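Local coordinates for putative laminarinase (Phanerochaete chrysosporium, PDB 2W39), which probably hydrolyses beta-1,3-linked and mixed-linkage beta-glucans such as laminarin and lichenin, as a secreted family 16 glycoside hydrolase of a white-rot fungus, at residues 29-34 with 251-256; 97-102 with 120-125. All blocks are in the same frame, centred on the assembly; numbering follows the deposited sequence. Where two conformers were deposited one is given.

Interaction 1: residues 29-34 with 251-256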
loop_
_atom_site.group_PDB
_atom_site.type_symbol
_atom_site.label_atom_id
_atom_site.label_comp_id
_atom_site.label_asym_id
_atom_site.label_seq_id
_atom_site.Cartn_x
_atom_site.Cartn_y
_atom_site.Cartn_z
ATOM N N GLY A 29 13.226 -0.188 -8.884
ATOM C CA GLY A 29 12.799 1.132 -9.300
ATOM C C GLY A 29 13.910 2.163 -9.380
ATOM O O GLY A 29 15.040 1.931 -8.916
ATOM N N ARG A 30 13.587 3.308 -9.973
ATOM C CA ARG A 30 14.519 4.424 -10.085
ATOM C C ARG A 30 14.403 5.257 -8.805
ATOM O O ARG A 30 13.909 6.393 -8.802
ATOM C CB ARG A 30 14.215 5.234 -11.337
ATOM C CG ARG A 30 15.179 6.368 -11.616
ATOM C CD ARG A 30 16.633 5.908 -11.712
ATOM N NE ARG A 30 17.488 7.055 -11.983
ATOM C CZ ARG A 30 18.783 7.120 -11.689
ATOM N NH1 ARG A 30 19.409 6.095 -11.122
ATOM N NH2 ARG A 30 19.445 8.229 -11.990
ATOM N N VAL A 31 14.831 4.644 -7.701
ATOM C CA VAL A 31 14.582 5.168 -6.362
ATOM C C VAL A 31 15.827 5.019 -5.525
ATOM O O VAL A 31 16.594 4.065 -5.680
ATOM C CB VAL A 31 13.381 4.424 -5.690
ATOM C CG1 VAL A 31 13.724 2.967 -5.319
ATOM C CG2 VAL A 31 12.896 5.181 -4.452
ATOM N N ASN A 32 16.026 5.969 -4.618
ATOM C CA ASN A 32 17.043 5.869 -3.583
ATOM C C ASN A 32 16.326 5.933 -2.241
ATOM O O ASN A 32 15.909 7.020 -1.810
ATOM C CB ASN A 32 18.069 6.992 -3.713
ATOM C CG ASN A 32 19.206 6.831 -2.737
ATOM O OD1 ASN A 32 19.854 5.794 -2.695
ATOM N ND2 ASN A 32 19.443 7.851 -1.935
ATOM N N TYR A 33 16.140 4.778 -1.614
ATOM C CA TYR A 33 15.455 4.715 -0.334
ATOM C C TYR A 33 16.419 5.132 0.770
ATOM O O TYR A 33 17.437 4.484 0.997
ATOM C CB TYR A 33 14.976 3.298 -0.094
ATOM C CG TYR A 33 13.677 2.916 -0.764
ATOM C CD1 TYR A 33 12.575 3.779 -0.775
ATOM C CD2 TYR A 33 13.518 1.637 -1.319
ATOM C CE1 TYR A 33 11.355 3.382 -1.349
ATOM C CE2 TYR A 33 12.304 1.242 -1.880
ATOM C CZ TYR A 33 11.222 2.106 -1.862
ATOM O OH TYR A 33 9.992 1.745 -2.366
ATOM N N VAL A 34 16.080 6.220 1.452
ATOM C CA VAL A 34 16.947 6.790 2.477
ATOM C C VAL A 34 16.549 6.337 3.866
ATOM O O VAL A 34 15.414 5.927 4.102
ATOM C CB VAL A 34 16.992 8.329 2.380
ATOM C CG1 VAL A 34 17.534 8.751 1.008
ATOM C CG2 VAL A 34 15.629 8.951 2.654
ATOM N N LEU A 251 7.073 4.464 -1.418
ATOM C CA LEU A 251 6.898 5.026 -2.746
ATOM C C LEU A 251 8.153 4.713 -3.552
ATOM O O LEU A 251 9.241 5.189 -3.225
ATOM C CB LEU A 251 6.688 6.535 -2.652
ATOM C CG LEU A 251 6.750 7.301 -3.984
ATOM C CD1 LEU A 251 5.676 6.833 -4.967
ATOM C CD2 LEU A 251 6.655 8.805 -3.727
ATOM N N THR A 252 8.000 3.887 -4.585
ATOM C CA THR A 252 9.065 3.699 -5.561
ATOM C C THR A 252 8.665 4.350 -6.892
ATOM O O THR A 252 7.560 4.904 -7.016
ATOM C CB THR A 252 9.497 2.202 -5.698
ATOM O OG1 THR A 252 10.755 2.188 -6.390
ATOM C CG2 THR A 252 8.477 1.340 -6.423
ATOM N N PHE A 253 9.574 4.317 -7.867
ATOM C CA PHE A 253 9.329 4.896 -9.195
ATOM C C PHE A 253 9.808 3.917 -10.246
ATOM O O PHE A 253 10.855 3.294 -10.071
ATOM C CB PHE A 253 10.071 6.231 -9.393
ATOM C CG PHE A 253 9.993 7.148 -8.209
ATOM C CD1 PHE A 253 11.049 7.225 -7.304
ATOM C CD2 PHE A 253 8.857 7.921 -7.987
ATOM C CE1 PHE A 253 10.973 8.067 -6.180
ATOM C CE2 PHE A 253 8.777 8.758 -6.878
ATOM C CZ PHE A 253 9.837 8.831 -5.978
ATOM N N CYS A 254 9.060 3.788 -11.343
ATOM C CA CYS A 254 9.436 2.907 -12.456
ATOM C C CYS A 254 9.535 1.459 -11.956
ATOM O O CYS A 254 8.629 0.997 -11.276
ATOM C CB CYS A 254 10.737 3.406 -13.131
ATOM S SG CYS A 254 10.675 5.169 -13.562
ATOM N N GLY A 255 10.609 0.746 -12.286
ATOM C CA GLY A 255 10.768 -0.616 -11.783
ATOM C C GLY A 255 9.895 -1.637 -12.462
ATOM O O GLY A 255 9.330 -1.391 -13.536
ATOM N N ASP A 256 9.736 -2.778 -11.815
ATOM C CA ASP A 256 9.268 -3.961 -12.519
ATOM C C ASP A 256 7.791 -3.936 -12.946
ATOM O O ASP A 256 7.384 -4.725 -13.801
ATOM C CB ASP A 256 9.592 -5.201 -11.694
ATOM C CG ASP A 256 11.081 -5.358 -11.440
ATOM O OD1 ASP A 256 11.904 -4.897 -12.275
ATOM O OD2 ASP A 256 11.425 -5.943 -10.394
#

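Interaction 2: residues 97-102 with 120-125. With BGC (beta-D-glucopyranose), chain B; LGC (D-glucono-1,5-lactone), chain D.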
loop_
_atom_site.group_PDB
_atom_site.type_symbol
_atom_site.label_atom_id
_atom_site.label_comp_id
_atom_site.label_asym_id
_atom_site.label_seq_id
_atom_site.Cartn_x
_atom_site.Cartn_y
_atom_site.Cartn_z
ATOM N N GLY A 97 5.163 7.631 -13.349
ATOM C CA GLY A 97 6.278 6.887 -12.803
ATOM C C GLY A 97 6.082 6.422 -11.380
ATOM O O GLY A 97 6.832 5.574 -10.900
ATOM N N THR A 98 5.079 6.955 -10.686
ATOM C CA THR A 98 4.916 6.613 -9.276
ATOM C C THR A 98 4.342 5.220 -9.064
ATOM O O THR A 98 3.476 4.764 -9.822
ATOM C CB THR A 98 4.039 7.630 -8.510
ATOM O OG1 THR A 98 2.719 7.684 -9.049
ATOM C CG2 THR A 98 4.659 9.029 -8.490
ATOM N N TRP A 99 4.827 4.578 -8.007
ATOM C CA TRP A 99 4.377 3.252 -7.609
ATOM C C TRP A 99 4.334 3.218 -6.079
ATOM O O TRP A 99 5.267 2.753 -5.415
ATOM C CB TRP A 99 5.289 2.194 -8.202
ATOM C CG TRP A 99 4.909 0.766 -7.914
ATOM C CD1 TRP A 99 3.807 0.285 -7.236
ATOM C CD2 TRP A 99 5.670 -0.380 -8.296
ATOM N NE1 TRP A 99 3.855 -1.089 -7.165
ATOM C CE2 TRP A 99 4.985 -1.525 -7.813
ATOM C CE3 TRP A 99 6.874 -0.554 -8.987
ATOM C CZ2 TRP A 99 5.473 -2.828 -7.999
ATOM C CZ3 TRP A 99 7.351 -1.852 -9.173
ATOM C CH2 TRP A 99 6.657 -2.964 -8.684
ATOM N N PRO A 100 3.255 3.775 -5.512
ATOM C CA PRO A 100 3.083 3.766 -4.066
ATOM C C PRO A 100 2.443 2.460 -3.596
ATOM O O PRO A 100 1.722 1.815 -4.364
ATOM C CB PRO A 100 2.113 4.920 -3.833
ATOM C CG PRO A 100 1.224 4.912 -5.070
ATOM C CD PRO A 100 2.132 4.458 -6.193
ATOM N N ALA A 101 2.677 2.098 -2.339
ATOM C CA ALA A 101 2.008 0.952 -1.755
ATOM C C ALA A 101 1.892 1.059 -0.245
ATOM O O ALA A 101 2.780 1.601 0.426
ATOM C CB ALA A 101 2.731 -0.348 -2.141
ATOM N N ALA A 102 0.790 0.509 0.271
ATOM C CA ALA A 102 0.631 0.225 1.707
ATOM C C ALA A 102 0.272 -1.258 1.758
ATOM O O ALA A 102 -0.675 -1.709 1.098
ATOM C CB ALA A 102 -0.461 1.084 2.336
ATOM N N GLU A 120 -2.306 -0.103 -3.698
ATOM C CA GLU A 120 -1.225 -0.249 -4.674
ATOM C C GLU A 120 -1.689 0.094 -6.069
ATOM O O GLU A 120 -2.786 -0.290 -6.485
ATOM C CB GLU A 120 -0.714 -1.702 -4.714
ATOM C CG GLU A 120 0.632 -1.806 -5.433
ATOM C CD GLU A 120 1.158 -3.216 -5.602
ATOM O OE1 GLU A 120 0.414 -4.191 -5.357
ATOM O OE2 GLU A 120 2.338 -3.335 -6.005
ATOM N N GLY A 121 -0.834 0.786 -6.814
ATOM C CA GLY A 121 -1.047 0.981 -8.241
ATOM C C GLY A 121 0.164 1.660 -8.834
ATOM O O GLY A 121 1.184 1.834 -8.161
ATOM N N VAL A 122 0.046 2.017 -10.114
ATOM C CA VAL A 122 1.143 2.636 -10.829
ATOM C C VAL A 122 0.646 3.726 -11.758
ATOM O O VAL A 122 -0.453 3.627 -12.318
ATOM C CB VAL A 122 1.949 1.598 -11.679
ATOM C CG1 VAL A 122 2.571 0.546 -10.791
ATOM C CG2 VAL A 122 1.087 0.955 -12.755
ATOM N N ASN A 123 1.483 4.740 -11.944
ATOM C CA ASN A 123 1.279 5.718 -13.020
ATOM C C ASN A 123 -0.104 6.322 -13.028
ATOM O O ASN A 123 -0.665 6.579 -14.099
ATOM C CB ASN A 123 1.592 5.079 -14.380
ATOM C CG ASN A 123 3.018 4.567 -14.454
ATOM O OD1 ASN A 123 3.934 5.233 -13.978
ATOM N ND2 ASN A 123 3.217 3.404 -15.061
ATOM N N ASP A 124 -0.650 6.566 -11.836
ATOM C CA ASP A 124 -1.956 7.217 -11.676
ATOM C C ASP A 124 -3.135 6.400 -12.209
ATOM O O ASP A 124 -4.228 6.927 -12.389
ATOM C CB ASP A 124 -1.940 8.647 -12.267
ATOM C CG ASP A 124 -0.939 9.545 -11.578
ATOM O OD1 ASP A 124 -0.713 9.380 -10.364
ATOM O OD2 ASP A 124 -0.388 10.454 -12.245
ATOM N N GLN A 125 -2.933 5.112 -12.444
ATOM C CA GLN A 125 -3.982 4.301 -13.056
ATOM C C GLN A 125 -4.937 3.695 -12.043
ATOM O O GLN A 125 -4.706 2.620 -11.496
ATOM C CB GLN A 125 -3.372 3.203 -13.931
ATOM C CG GLN A 125 -2.508 3.738 -15.052
ATOM C CD GLN A 125 -3.265 4.674 -15.953
ATOM O OE1 GLN A 125 -4.127 4.242 -16.720
ATOM N NE2 GLN A 125 -2.955 5.964 -15.875
HETATM C C2 BGC B . 5.187 -6.857 -5.116
HETATM C C3 BGC B . 6.210 -6.426 -4.061
HETATM C C4 BGC B . 6.176 -4.911 -3.948
HETATM C C5 BGC B . 4.828 -4.547 -3.345
HETATM C C6 BGC B . 4.716 -3.050 -3.086
HETATM C C1 BGC B . 3.859 -6.072 -5.106
HETATM O O1 BGC B . 3.568 -5.619 -6.441
HETATM O O2 BGC B . 4.912 -8.259 -4.970
HETATM O O3 BGC B . 7.528 -6.896 -4.398
HETATM O O4 BGC B . 7.237 -4.429 -3.125
HETATM O O5 BGC B . 3.754 -4.944 -4.213
HETATM O O6 BGC B . 4.362 -2.377 -4.300
HETATM C C1 LGC D . 4.079 -6.492 -4.817
HETATM C C2 LGC D . 5.433 -7.135 -4.856
HETATM O O5 LGC D . 3.781 -5.308 -4.013
HETATM O O1 LGC D . 3.175 -6.959 -5.493
HETATM O O2 LGC D . 5.334 -8.539 -4.552
HETATM C C3 LGC D . 6.405 -6.416 -3.913
HETATM O O3 LGC D . 7.761 -6.713 -4.288
HETATM C C4 LGC D . 6.155 -4.908 -3.949
HETATM O O4 LGC D . 7.200 -4.194 -3.297
HETATM C C5 LGC D . 4.818 -4.662 -3.260
HETATM C C6 LGC D . 4.428 -3.196 -3.092
HETATM O O6 LGC D . 4.435 -2.481 -4.336
HETATM O O HOH W 1 0.325 5.953 -9.155
#

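Interaction 1: residues 29-34 with 251-256
G29 and G255 meet main chain to main chain, with their CA atoms 3.7 Å apart. Further along, the segments open out: the axes of strands 31-33 and 251-253 approach no closer than 7.1 Å and run roughly antiparallel, at 151°. Both strands pair with strand 69-76, 31-33 in parallel and 251-253 antiparallel, so their opposed directions follow from the shared neighbour. One hydrogen bond crosses directly, from R30 N to F253 O, at 2.7 Å and 147°, with the donor tilted out of the carbonyl plane. It falls where R30 centres an inverse gamma turn. The same F253 O lies 3.0 Å from G29 CA, and a CB built there would collide with it and with T252 OG1; the positive phi of G255 suits a second glycine.

V31 divides its branches between two partners. Its chi1 of 70° sets CG1 between the backbone N and the carbonyl carbon, where it touches T252 OG1 at 3.3 Å, while CG2 reaches F253 CE1 at 3.9 Å in the phenyl conformer described, one of two modelled. CG2 also covers one face of the Y33 ring near its rim. The Y33 ring comes obliquely at residues 251-252: CE1 lies 3.4 Å from L251 O, which also bonds to S71 OG, and OH, weakly hydrogen-bonded to N250 ND2, lies 3.4 Å from T252 CB. R30 leads its guanidinium away to N278 and G66, leaving only its CB beside C254, which is disulfide-bonded to C273.

D25 OD2 accepts hydrogen bonds from both G29 N and T252 OG1. This carboxylate oxygen thus holds together segments joined directly by one hydrogen bond, and satisfies a hydroxyl turned against V31 CG1.

Interaction 2: residues 97-102 with 120-125
Hydrogen bonds tie W99 to E120 and residues 97-98 to N123. N123 N donates to T98 O at 2.9 Å, nearly straight at 164°, and the N123 side chain returns OD1 to G97 N at 2.8 Å, in the amide's own carbonyl plane. A water donates to T98 OG1, which also bonds to G95 O, and accepts from D124 N in the type I' turn 122-125. At the other end, A101 and E120 form an antiparallel non-hydrogen-bonded pair.

W99 NE1 donates to E120 OE2 at 2.9 Å. The bond uses the anti lone pair, and the ring and carboxylate planes lie only 12° apart; W99 CG anti to the backbone N (chi1 -178°) lays the indole alongside the extended glutamate.

V122 CG1 packs over one face of the five-membered ring of W99, 3.9 Å from its centroid, a CH-pi contact. A leucine in place of W99 would probably leave E120 OE2 without its N-H mate and its carboxylate freer to turn.

E120 closes the E115-D117-E120 signature of family 16. Its OE2 lies 2.8 Å from O6 of the sugar, whether modelled as glucose or as the overlapping lactone. The indole touches the sugar itself, NE1 lying 3.2 Å from that O6, and also orients the carboxylate that faces it.

How the interactions relate
Strands 246-253 and 98-105 are neighbours in one sheet, and through them the two interactions touch, their centres about 11 Å apart. Two probable hydrogen bonds make the join: C254 N to G97 O and W99 N to T252 O, each 2.9 Å. C254 O also packs 3.3 Å from W99 CE3, so residues 251-256 serve interaction 1 on one flank and border the indole on the other. Helix 255-258 continues this border, W257 meeting W99 edge-to-face. Interaction 2 lines the sugar site directly, whereas interaction 1 stands behind it, the T252 side chain lying about 6 Å from the bound glucose and from the alternative lactone.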